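Local coordinates for clavulanic acid biosynthesis oligopeptide binding protein 2 (Streptomyces clavuligerus, PDB 2WOL), which probably binds peptides or related solutes as an extracellular solute-binding protein encoded among the clavulanic acid biosynthesis genes, at residues Asn343-Pro354 with Leu523-Leu532; His533-Tyr543 with Gly549-Ala559. All blocks are in the same frame, centred on the assembly; numbering follows the deposited sequence. Where two conformers were deposited one is given.

Overall arrangement
The two contacts follow one another along the chain and share strand 523-534, which leaves contact 1 at L532 and enters contact 2 at H533. Their centres lie about 25 Å apart, and apart from this join in the sequence they do not touch. Contact 1, centred about 15 Å from the middle of the chain, adds the short strand 346-347 to a mixed sheet; contact 2, about 20 Å from the middle, is a more buried return of the C-terminal chain onto itself, beside strands 34-39 and 271-272 of a second mixed sheet. The strand therefore runs from one sheet region toward the other, consistent with a connection between the lobes of a periplasmic-binding-protein fold.

Contact 1: Asn343-Pro354 with Leu523-Leu532; sequences NGGDLTTALFPP and LLPLVHDKTL
D346 and H528 form an antiparallel hydrogen-bonded pair: D346 N donates to H528 O and H528 N to D346 O, both at 2.8 Å. L347 and V527 make the next, non-hydrogen-bonded pair, with diverging side chains, and two residues on from D346, T348 N reaches L526 O at 3.2 Å.

The H528 imidazole is clasped by the chain of 348-354 as it curls round it. T348 CG2 lies over one face, 4.0 Å from the ring centroid, and P353 CA over the opposite face at the same distance; both are CH-pi contacts displaced toward the rim. With T348 OG1 anti to the backbone N (chi1 -175°), the methyl is left to cover the ring, and the hydroxyl donates to A350 O within its own segment at 2.8 Å. H528 ND1 is buried without a polar partner.

Apolar contacts continue toward L523. L351 straddles two residues, CD1 meeting L523 CD1 at 4.1 Å and CD2 meeting P525 CG at 4.0 Å.

At the other end polar groups meet through water, which donates to G345 O and D346 OD2 and weakly accepts from K530 NZ; D346 OD1 is salt-bridged to R300. K530 lays its aliphatic chain along G345.

Strand 346-347 thus pairs with 523-534, which also pairs with 303-309, where L526 and V527 form a classic beta bulge opposite H305, and, farther along, with 296-297. Helix 331-337 packs on L347, L526 and V527, and helix 503-520 covers L351, F352 and P525, with E514 accepting from L351 N and F352 N.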
loop_
_atom_site.group_PDB
_atom_site.type_symbol
_atom_site.label_atom_id
_atom_site.label_comp_id
_atom_site.label_asym_id
_atom_site.label_seq_id
_atom_site.Cartn_x
_atom_site.Cartn_y
_atom_site.Cartn_z
ATOM N N ASN A 343 -0.305 20.860 -7.589
ATOM C CA ASN A 343 0.091 19.449 -7.551
ATOM C C ASN A 343 0.373 18.931 -6.139
ATOM O O ASN A 343 1.341 18.198 -5.913
ATOM C CB ASN A 343 1.292 19.198 -8.474
ATOM C CG ASN A 343 0.915 19.225 -9.949
ATOM O OD1 ASN A 343 1.411 20.057 -10.712
ATOM N ND2 ASN A 343 0.031 18.317 -10.356
ATOM N N GLY A 344 -0.480 19.310 -5.193
ATOM C CA GLY A 344 -0.281 18.930 -3.795
ATOM C C GLY A 344 -1.309 17.949 -3.273
ATOM O O GLY A 344 -1.663 17.985 -2.095
ATOM N N GLY A 345 -1.796 17.074 -4.148
ATOM C CA GLY A 345 -2.771 16.069 -3.746
ATOM C C GLY A 345 -4.138 16.664 -3.476
ATOM O O GLY A 345 -4.477 17.742 -3.980
ATOM N N ASP A 346 -4.918 15.958 -2.666
ATOM C CA ASP A 346 -6.301 16.315 -2.410
ATOM C C ASP A 346 -6.500 16.601 -0.931
ATOM O O ASP A 346 -6.327 15.709 -0.100
ATOM C CB ASP A 346 -7.207 15.170 -2.841
ATOM C CG ASP A 346 -8.514 15.655 -3.381
ATOM O OD1 ASP A 346 -9.405 16.013 -2.577
ATOM O OD2 ASP A 346 -8.644 15.679 -4.624
ATOM N N LEU A 347 -6.856 17.842 -0.602
ATOM C CA LEU A 347 -7.093 18.226 0.790
ATOM C C LEU A 347 -8.079 17.276 1.444
ATOM O O LEU A 347 -9.063 16.870 0.829
ATOM C CB LEU A 347 -7.642 19.648 0.880
ATOM C CG LEU A 347 -6.659 20.809 0.795
ATOM C CD1 LEU A 347 -7.440 22.112 0.777
ATOM C CD2 LEU A 347 -5.697 20.774 1.977
ATOM N N THR A 348 -7.802 16.918 2.692
ATOM C CA THR A 348 -8.713 16.082 3.453
ATOM C C THR A 348 -8.755 16.511 4.915
ATOM O O THR A 348 -7.736 16.921 5.472
ATOM C CB THR A 348 -8.358 14.578 3.329
ATOM O OG1 THR A 348 -9.344 13.794 4.008
ATOM C CG2 THR A 348 -6.987 14.276 3.913
ATOM N N THR A 349 -9.940 16.421 5.516
ATOM C CA THR A 349 -10.114 16.660 6.950
ATOM C C THR A 349 -10.393 15.355 7.703
ATOM O O THR A 349 -10.626 15.361 8.912
ATOM C CB THR A 349 -11.257 17.650 7.227
ATOM O OG1 THR A 349 -12.492 17.087 6.774
ATOM C CG2 THR A 349 -11.012 18.971 6.503
ATOM N N ALA A 350 -10.384 14.238 6.980
ATOM C CA ALA A 350 -10.538 12.918 7.588
ATOM C C ALA A 350 -9.519 11.924 7.017
ATOM O O ALA A 350 -8.648 12.300 6.231
ATOM C CB ALA A 350 -11.966 12.414 7.418
ATOM N N LEU A 351 -9.643 10.661 7.417
ATOM C CA LEU A 351 -8.590 9.674 7.178
ATOM C C LEU A 351 -8.812 8.777 5.957
ATOM O O LEU A 351 -7.924 8.654 5.115
ATOM C CB LEU A 351 -8.357 8.829 8.437
ATOM C CG LEU A 351 -8.125 9.611 9.740
ATOM C CD1 LEU A 351 -8.195 8.695 10.946
ATOM C CD2 LEU A 351 -6.796 10.356 9.724
ATOM N N PHE A 352 -9.989 8.157 5.864
ATOM C CA PHE A 352 -10.278 7.208 4.779
ATOM C C PHE A 352 -10.172 7.841 3.396
ATOM O O PHE A 352 -10.705 8.931 3.171
ATOM C CB PHE A 352 -11.693 6.631 4.907
ATOM C CG PHE A 352 -11.885 5.681 6.062
ATOM C CD1 PHE A 352 -12.979 5.829 6.911
ATOM C CD2 PHE A 352 -10.996 4.629 6.287
ATOM C CE1 PHE A 352 -13.182 4.953 7.977
ATOM C CE2 PHE A 352 -11.197 3.749 7.352
ATOM C CZ PHE A 352 -12.290 3.917 8.194
ATOM N N PRO A 353 -9.487 7.159 2.460
ATOM C CA PRO A 353 -9.577 7.539 1.047
ATOM C C PRO A 353 -10.994 7.297 0.514
ATOM O O PRO A 353 -11.699 6.426 1.031
ATOM C CB PRO A 353 -8.587 6.587 0.359
ATOM C CG PRO A 353 -7.726 6.053 1.445
ATOM C CD PRO A 353 -8.586 6.014 2.665
ATOM N N PRO A 354 -11.418 8.063 -0.512
ATOM C CA PRO A 354 -12.755 7.893 -1.098
ATOM C C PRO A 354 -13.015 6.549 -1.796
ATOM O O PRO A 354 -14.153 6.286 -2.203
ATOM C CB PRO A 354 -12.853 9.051 -2.099
ATOM C CG PRO A 354 -11.453 9.413 -2.406
ATOM C CD PRO A 354 -10.677 9.168 -1.150
ATOM N N LEU A 523 -4.367 12.220 15.198
ATOM C CA LEU A 523 -3.960 12.271 13.793
ATOM C C LEU A 523 -4.522 13.516 13.119
ATOM O O LEU A 523 -5.731 13.752 13.159
ATOM C CB LEU A 523 -4.418 11.017 13.036
ATOM C CG LEU A 523 -3.945 9.651 13.554
ATOM C CD1 LEU A 523 -4.480 8.530 12.678
ATOM C CD2 LEU A 523 -2.426 9.584 13.637
ATOM N N LEU A 524 -3.629 14.298 12.515
ATOM C CA LEU A 524 -3.995 15.475 11.736
ATOM C C LEU A 524 -3.857 15.148 10.249
ATOM O O LEU A 524 -2.740 15.085 9.727
ATOM C CB LEU A 524 -3.107 16.669 12.111
ATOM C CG LEU A 524 -3.106 17.918 11.217
ATOM C CD1 LEU A 524 -4.503 18.529 11.058
ATOM C CD2 LEU A 524 -2.138 18.953 11.767
ATOM N N PRO A 525 -4.994 14.930 9.565
ATOM C CA PRO A 525 -4.976 14.623 8.138
ATOM C C PRO A 525 -4.587 15.860 7.347
ATOM O O PRO A 525 -5.057 16.958 7.653
ATOM C CB PRO A 525 -6.430 14.240 7.824
ATOM C CG PRO A 525 -7.166 14.247 9.110
ATOM C CD PRO A 525 -6.360 14.986 10.111
ATOM N N LEU A 526 -3.729 15.684 6.347
ATOM C CA LEU A 526 -3.325 16.801 5.491
ATOM C C LEU A 526 -3.910 16.665 4.090
ATOM O O LEU A 526 -4.817 17.413 3.714
ATOM C CB LEU A 526 -1.799 16.940 5.442
ATOM C CG LEU A 526 -1.094 17.150 6.789
ATOM C CD1 LEU A 526 0.409 17.245 6.596
ATOM C CD2 LEU A 526 -1.618 18.393 7.496
ATOM N N VAL A 527 -3.392 15.708 3.328
ATOM C CA VAL A 527 -3.891 15.450 1.978
ATOM C C VAL A 527 -3.924 13.965 1.679
ATOM O O VAL A 527 -3.155 13.195 2.259
ATOM C CB VAL A 527 -3.033 16.157 0.876
ATOM C CG1 VAL A 527 -3.082 17.680 1.018
ATOM C CG2 VAL A 527 -1.586 15.652 0.872
ATOM N N HIS A 528 -4.831 13.573 0.788
ATOM C CA HIS A 528 -4.720 12.287 0.114
ATOM C C HIS A 528 -3.851 12.511 -1.115
ATOM O O HIS A 528 -4.148 13.368 -1.964
ATOM C CB HIS A 528 -6.086 11.734 -0.278
ATOM C CG HIS A 528 -6.914 11.292 0.886
ATOM N ND1 HIS A 528 -6.498 10.322 1.774
ATOM C CD2 HIS A 528 -8.142 11.680 1.301
ATOM C CE1 HIS A 528 -7.432 10.139 2.691
ATOM N NE2 HIS A 528 -8.442 10.946 2.422
ATOM N N ASP A 529 -2.768 11.747 -1.191
ATOM C CA ASP A 529 -1.753 11.939 -2.220
ATOM C C ASP A 529 -2.277 11.643 -3.624
ATOM O O ASP A 529 -3.160 10.799 -3.819
ATOM C CB ASP A 529 -0.478 11.148 -1.905
ATOM C CG ASP A 529 0.367 11.813 -0.824
ATOM O OD1 ASP A 529 0.572 13.048 -0.890
ATOM O OD2 ASP A 529 0.828 11.103 0.092
ATOM N N LYS A 530 -1.743 12.389 -4.586
ATOM C CA LYS A 530 -1.985 12.149 -5.999
ATOM C C LYS A 530 -0.641 12.056 -6.700
ATOM O O LYS A 530 0.389 12.445 -6.147
ATOM C CB LYS A 530 -2.843 13.261 -6.603
ATOM C CG LYS A 530 -4.297 13.211 -6.143
ATOM C CD LYS A 530 -5.128 14.374 -6.664
ATOM C CE LYS A 530 -5.399 14.263 -8.160
ATOM N NZ LYS A 530 -6.339 15.320 -8.619
ATOM N N THR A 531 -0.647 11.522 -7.913
ATOM C CA THR A 531 0.592 11.330 -8.645
ATOM C C THR A 531 0.343 11.550 -10.131
ATOM O O THR A 531 -0.804 11.530 -10.575
ATOM C CB THR A 531 1.174 9.919 -8.390
ATOM O OG1 THR A 531 2.546 9.878 -8.796
ATOM C CG2 THR A 531 0.380 8.845 -9.131
ATOM N N LEU A 532 1.413 11.771 -10.887
ATOM C CA LEU A 532 1.307 11.916 -12.335
ATOM C C LEU A 532 2.015 10.763 -13.029
ATOM O O LEU A 532 3.235 10.654 -12.950
ATOM C CB LEU A 532 1.909 13.249 -12.791
ATOM C CG LEU A 532 1.120 14.518 -12.459
ATOM C CD1 LEU A 532 1.975 15.738 -12.661
ATOM C CD2 LEU A 532 -0.143 14.623 -13.291
HETATM O O HOH W 1 -6.736 17.365 -6.011
#

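Contact 2: His533-Tyr543 with Gly549-Ala559; sequences HFRNPWVTNVY and GLYDIQAMGLA
Y551 is held between H533 and V542, one on each face of its ring. V542 CG1 sits over the ring centre at 3.5 Å from the centroid, a CH-pi contact; being anti to the backbone N (chi1 -178°), this methyl is the branch that reaches the ring. On the opposite face H533 lies nearer the rim, its imidazole oblique to the phenol with the planes at 48°. The far edge of H533 is fixed by NE2, which donates to G549 O at 3.0 Å in a nearly straight bond, in the ring plane and on a carbonyl lone pair. R535 crosses Y551 at about a right angle, CG passing 3.4 Å from Y551 OH. D297 OD2 accepts from Y551 OH and forms a salt bridge with R535 NE, while R535 NH2 binds G16 O.

Y543 runs alongside D552, pointing the same way, with ring and carboxylate planes 85° apart. Its OH makes a short but weak bond to D552 OD2, while R61 pairs with OD1 and Q554 NE2 also donates to OD2. A water bridges N541 O, Y543 N and D552 O.

T540 and G557 exchange backbone bonds, and A559 N donates to W538 O. The arrangement is a two-stranded antiparallel sheet, 539-540 with 557-558, enclosing in sequence a second short pair, 544-545 with 550-551; a type I turn at 536-539 leads in, and N541 and V542 form a G1 beta bulge opposite V25.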
loop_
_atom_site.group_PDB
_atom_site.type_symbol
_atom_site.label_atom_id
_atom_site.label_comp_id
_atom_site.label_asym_id
_atom_site.label_seq_id
_atom_site.Cartn_x
_atom_site.Cartn_y
_atom_site.Cartn_z
ATOM N N HIS A 533 1.246 9.899 -13.689
ATOM C CA HIS A 533 1.827 8.815 -14.479
ATOM C C HIS A 533 1.818 9.183 -15.953
ATOM O O HIS A 533 0.837 9.740 -16.443
ATOM C CB HIS A 533 1.030 7.520 -14.321
ATOM C CG HIS A 533 0.976 6.984 -12.924
ATOM N ND1 HIS A 533 2.096 6.812 -12.136
ATOM C CD2 HIS A 533 -0.071 6.525 -12.195
ATOM C CE1 HIS A 533 1.737 6.296 -10.973
ATOM N NE2 HIS A 533 0.428 6.111 -10.985
ATOM N N PHE A 534 2.900 8.842 -16.653
ATOM C CA PHE A 534 3.015 9.069 -18.097
ATOM C C PHE A 534 2.931 7.733 -18.836
ATOM O O PHE A 534 3.617 6.778 -18.483
ATOM C CB PHE A 534 4.339 9.779 -18.420
ATOM C CG PHE A 534 4.457 10.234 -19.852
ATOM C CD1 PHE A 534 3.999 11.496 -20.230
ATOM C CD2 PHE A 534 5.032 9.411 -20.821
ATOM C CE1 PHE A 534 4.101 11.926 -21.552
ATOM C CE2 PHE A 534 5.139 9.840 -22.158
ATOM C CZ PHE A 534 4.671 11.101 -22.510
ATOM N N ARG A 535 2.076 7.669 -19.850
ATOM C CA ARG A 535 1.909 6.450 -20.644
ATOM C C ARG A 535 2.232 6.727 -22.101
ATOM O O ARG A 535 1.640 7.616 -22.721
ATOM C CB ARG A 535 0.479 5.900 -20.530
ATOM C CG ARG A 535 -0.602 6.974 -20.598
ATOM C CD ARG A 535 -2.015 6.424 -20.781
ATOM N NE ARG A 535 -2.947 7.408 -20.239
ATOM C CZ ARG A 535 -3.391 8.474 -20.899
ATOM N NH1 ARG A 535 -3.049 8.677 -22.170
ATOM N NH2 ARG A 535 -4.190 9.335 -20.283
ATOM N N ASN A 536 3.169 5.971 -22.659
ATOM C CA ASN A 536 3.442 6.099 -24.082
ATOM C C ASN A 536 2.285 5.549 -24.916
ATOM O O ASN A 536 1.650 4.570 -24.519
ATOM C CB ASN A 536 4.786 5.476 -24.431
ATOM C CG ASN A 536 5.931 6.439 -24.195
ATOM O OD1 ASN A 536 5.947 7.539 -24.751
ATOM N ND2 ASN A 536 6.881 6.050 -23.350
ATOM N N PRO A 537 1.972 6.206 -26.051
ATOM C CA PRO A 537 0.724 5.901 -26.773
ATOM C C PRO A 537 0.629 4.518 -27.444
ATOM O O PRO A 537 -0.477 4.074 -27.781
ATOM C CB PRO A 537 0.632 7.033 -27.808
ATOM C CG PRO A 537 2.045 7.483 -28.012
ATOM C CD PRO A 537 2.726 7.308 -26.681
ATOM N N TRP A 538 1.768 3.852 -27.629
ATOM C CA TRP A 538 1.800 2.521 -28.252
ATOM C C TRP A 538 1.616 1.372 -27.264
ATOM O O TRP A 538 1.615 0.206 -27.658
ATOM C CB TRP A 538 3.097 2.314 -29.032
ATOM C CG TRP A 538 4.323 2.534 -28.210
ATOM C CD1 TRP A 538 4.950 1.628 -27.399
ATOM C CD2 TRP A 538 5.073 3.747 -28.118
ATOM N NE1 TRP A 538 6.051 2.209 -26.808
ATOM C CE2 TRP A 538 6.148 3.508 -27.233
ATOM C CE3 TRP A 538 4.944 5.014 -28.703
ATOM C CZ2 TRP A 538 7.088 4.492 -26.919
ATOM C CZ3 TRP A 538 5.882 5.988 -28.392
ATOM C CH2 TRP A 538 6.937 5.721 -27.504
ATOM N N VAL A 539 1.479 1.698 -25.984
ATOM C CA VAL A 539 1.178 0.686 -24.978
ATOM C C VAL A 539 -0.330 0.474 -24.947
ATOM O O VAL A 539 -1.102 1.433 -24.890
ATOM C CB VAL A 539 1.713 1.078 -23.582
ATOM C CG1 VAL A 539 1.548 -0.073 -22.600
ATOM C CG2 VAL A 539 3.191 1.476 -23.673
ATOM N N THR A 540 -0.742 -0.786 -25.008
ATOM C CA THR A 540 -2.157 -1.123 -25.046
ATOM C C THR A 540 -2.670 -1.524 -23.664
ATOM O O THR A 540 -1.908 -2.029 -22.835
ATOM C CB THR A 540 -2.443 -2.258 -26.052
ATOM O OG1 THR A 540 -1.737 -3.437 -25.660
ATOM C CG2 THR A 540 -2.004 -1.857 -27.458
ATOM N N ASN A 541 -3.959 -1.290 -23.420
ATOM C CA ASN A 541 -4.625 -1.672 -22.174
ATOM C C ASN A 541 -4.016 -1.036 -20.932
ATOM O O ASN A 541 -3.781 -1.712 -19.923
ATOM C CB ASN A 541 -4.680 -3.194 -22.016
ATOM C CG ASN A 541 -5.166 -3.888 -23.266
ATOM O OD1 ASN A 541 -6.318 -3.742 -23.665
ATOM N ND2 ASN A 541 -4.279 -4.638 -23.905
ATOM N N VAL A 542 -3.780 0.270 -21.008
ATOM C CA VAL A 542 -3.246 1.017 -19.874
ATOM C C VAL A 542 -4.377 1.539 -18.996
ATOM O O VAL A 542 -5.281 2.226 -19.476
ATOM C CB VAL A 542 -2.362 2.197 -20.327
ATOM C CG1 VAL A 542 -1.792 2.930 -19.114
ATOM C CG2 VAL A 542 -1.232 1.715 -21.214
ATOM N N TYR A 543 -4.320 1.220 -17.708
ATOM C CA TYR A 543 -5.279 1.772 -16.753
ATOM C C TYR A 543 -4.668 1.772 -15.362
ATOM O O TYR A 543 -3.861 0.897 -15.030
ATOM C CB TYR A 543 -6.608 0.993 -16.761
ATOM C CG TYR A 543 -6.551 -0.371 -16.102
ATOM C CD1 TYR A 543 -6.956 -0.543 -14.778
ATOM C CD2 TYR A 543 -6.095 -1.487 -16.804
ATOM C CE1 TYR A 543 -6.907 -1.794 -14.162
ATOM C CE2 TYR A 543 -6.037 -2.745 -16.197
ATOM C CZ TYR A 543 -6.448 -2.887 -14.877
ATOM O OH TYR A 543 -6.397 -4.123 -14.267
ATOM N N GLY A 549 -3.143 2.194 -7.250
ATOM C CA GLY A 549 -2.824 3.586 -7.594
ATOM C C GLY A 549 -1.735 3.663 -8.653
ATOM O O GLY A 549 -1.177 4.731 -8.913
ATOM N N LEU A 550 -1.446 2.510 -9.256
ATOM C CA LEU A 550 -0.422 2.340 -10.284
ATOM C C LEU A 550 -1.054 1.626 -11.467
ATOM O O LEU A 550 -2.023 0.896 -11.300
ATOM C CB LEU A 550 0.723 1.466 -9.754
ATOM C CG LEU A 550 1.529 1.919 -8.536
ATOM C CD1 LEU A 550 2.465 0.826 -8.058
ATOM C CD2 LEU A 550 2.307 3.176 -8.836
ATOM N N TYR A 551 -0.496 1.819 -12.659
ATOM C CA TYR A 551 -0.945 1.078 -13.835
ATOM C C TYR A 551 -0.845 -0.427 -13.613
ATOM O O TYR A 551 0.124 -0.907 -13.023
ATOM C CB TYR A 551 -0.086 1.425 -15.043
ATOM C CG TYR A 551 -0.217 2.832 -15.596
ATOM C CD1 TYR A 551 0.901 3.496 -16.104
ATOM C CD2 TYR A 551 -1.444 3.486 -15.628
ATOM C CE1 TYR A 551 0.799 4.775 -16.637
ATOM C CE2 TYR A 551 -1.558 4.769 -16.144
ATOM C CZ TYR A 551 -0.434 5.405 -16.651
ATOM O OH TYR A 551 -0.515 6.674 -17.184
ATOM N N ASP A 552 -1.830 -1.174 -14.105
ATOM C CA ASP A 552 -1.761 -2.630 -14.023
ATOM C C ASP A 552 -0.875 -3.160 -15.146
ATOM O O ASP A 552 -1.343 -3.472 -16.242
ATOM C CB ASP A 552 -3.150 -3.260 -14.076
ATOM C CG ASP A 552 -3.149 -4.716 -13.642
ATOM O OD1 ASP A 552 -2.162 -5.156 -13.008
ATOM O OD2 ASP A 552 -4.145 -5.416 -13.920
ATOM N N ILE A 553 0.418 -3.238 -14.854
ATOM C CA ILE A 553 1.431 -3.673 -15.807
ATOM C C ILE A 553 1.050 -4.962 -16.534
ATOM O O ILE A 553 1.221 -5.061 -17.744
ATOM C CB ILE A 553 2.796 -3.870 -15.099
ATOM C CG1 ILE A 553 3.226 -2.586 -14.370
ATOM C CG2 ILE A 553 3.863 -4.380 -16.074
ATOM C CD1 ILE A 553 3.434 -1.362 -15.252
ATOM N N GLN A 554 0.531 -5.940 -15.793
ATOM C CA GLN A 554 0.245 -7.259 -16.358
ATOM C C GLN A 554 -0.783 -7.225 -17.495
ATOM O O GLN A 554 -0.807 -8.121 -18.333
ATOM C CB GLN A 554 -0.172 -8.248 -15.262
ATOM C CG GLN A 554 -1.544 -8.011 -14.647
ATOM C CD GLN A 554 -2.666 -8.628 -15.457
ATOM O OE1 GLN A 554 -2.451 -9.594 -16.195
ATOM N NE2 GLN A 554 -3.872 -8.086 -15.317
ATOM N N ALA A 555 -1.624 -6.196 -17.507
ATOM C CA ALA A 555 -2.677 -6.072 -18.517
ATOM C C ALA A 555 -2.175 -5.496 -19.842
ATOM O O ALA A 555 -2.859 -5.586 -20.863
ATOM C CB ALA A 555 -3.811 -5.223 -17.981
ATOM N N MET A 556 -0.981 -4.911 -19.822
ATOM C CA MET A 556 -0.474 -4.140 -20.952
ATOM C C MET A 556 0.008 -5.005 -22.101
ATOM O O MET A 556 0.495 -6.114 -21.900
ATOM C CB MET A 556 0.669 -3.238 -20.506
ATOM C CG MET A 556 0.250 -2.132 -19.578
ATOM S SD MET A 556 1.689 -1.287 -18.923
ATOM C CE MET A 556 0.877 0.002 -17.984
ATOM N N GLY A 557 -0.122 -4.468 -23.310
ATOM C CA GLY A 557 0.509 -5.047 -24.490
ATOM C C GLY A 557 1.194 -3.967 -25.304
ATOM O O GLY A 557 1.329 -2.826 -24.857
ATOM N N LEU A 558 1.618 -4.337 -26.507
ATOM C CA LEU A 558 2.260 -3.411 -27.434
ATOM C C LEU A 558 1.453 -3.347 -28.721
ATOM O O LEU A 558 0.952 -4.372 -29.198
ATOM C CB LEU A 558 3.697 -3.854 -27.751
ATOM C CG LEU A 558 4.796 -3.809 -26.676
ATOM C CD1 LEU A 558 4.854 -2.437 -25.996
ATOM C CD2 LEU A 558 4.663 -4.936 -25.643
ATOM N N ALA A 559 1.318 -2.143 -29.271
ATOM C CA ALA A 559 0.653 -1.960 -30.558
ATOM C C ALA A 559 1.544 -2.477 -31.685
ATOM O O ALA A 559 2.774 -2.411 -31.594
ATOM C CB ALA A 559 0.312 -0.496 -30.774
HETATM O O HOH W 2 -1.317 -5.287 -27.748
HETATM O O HOH W 3 -2.512 -1.215 -17.473
#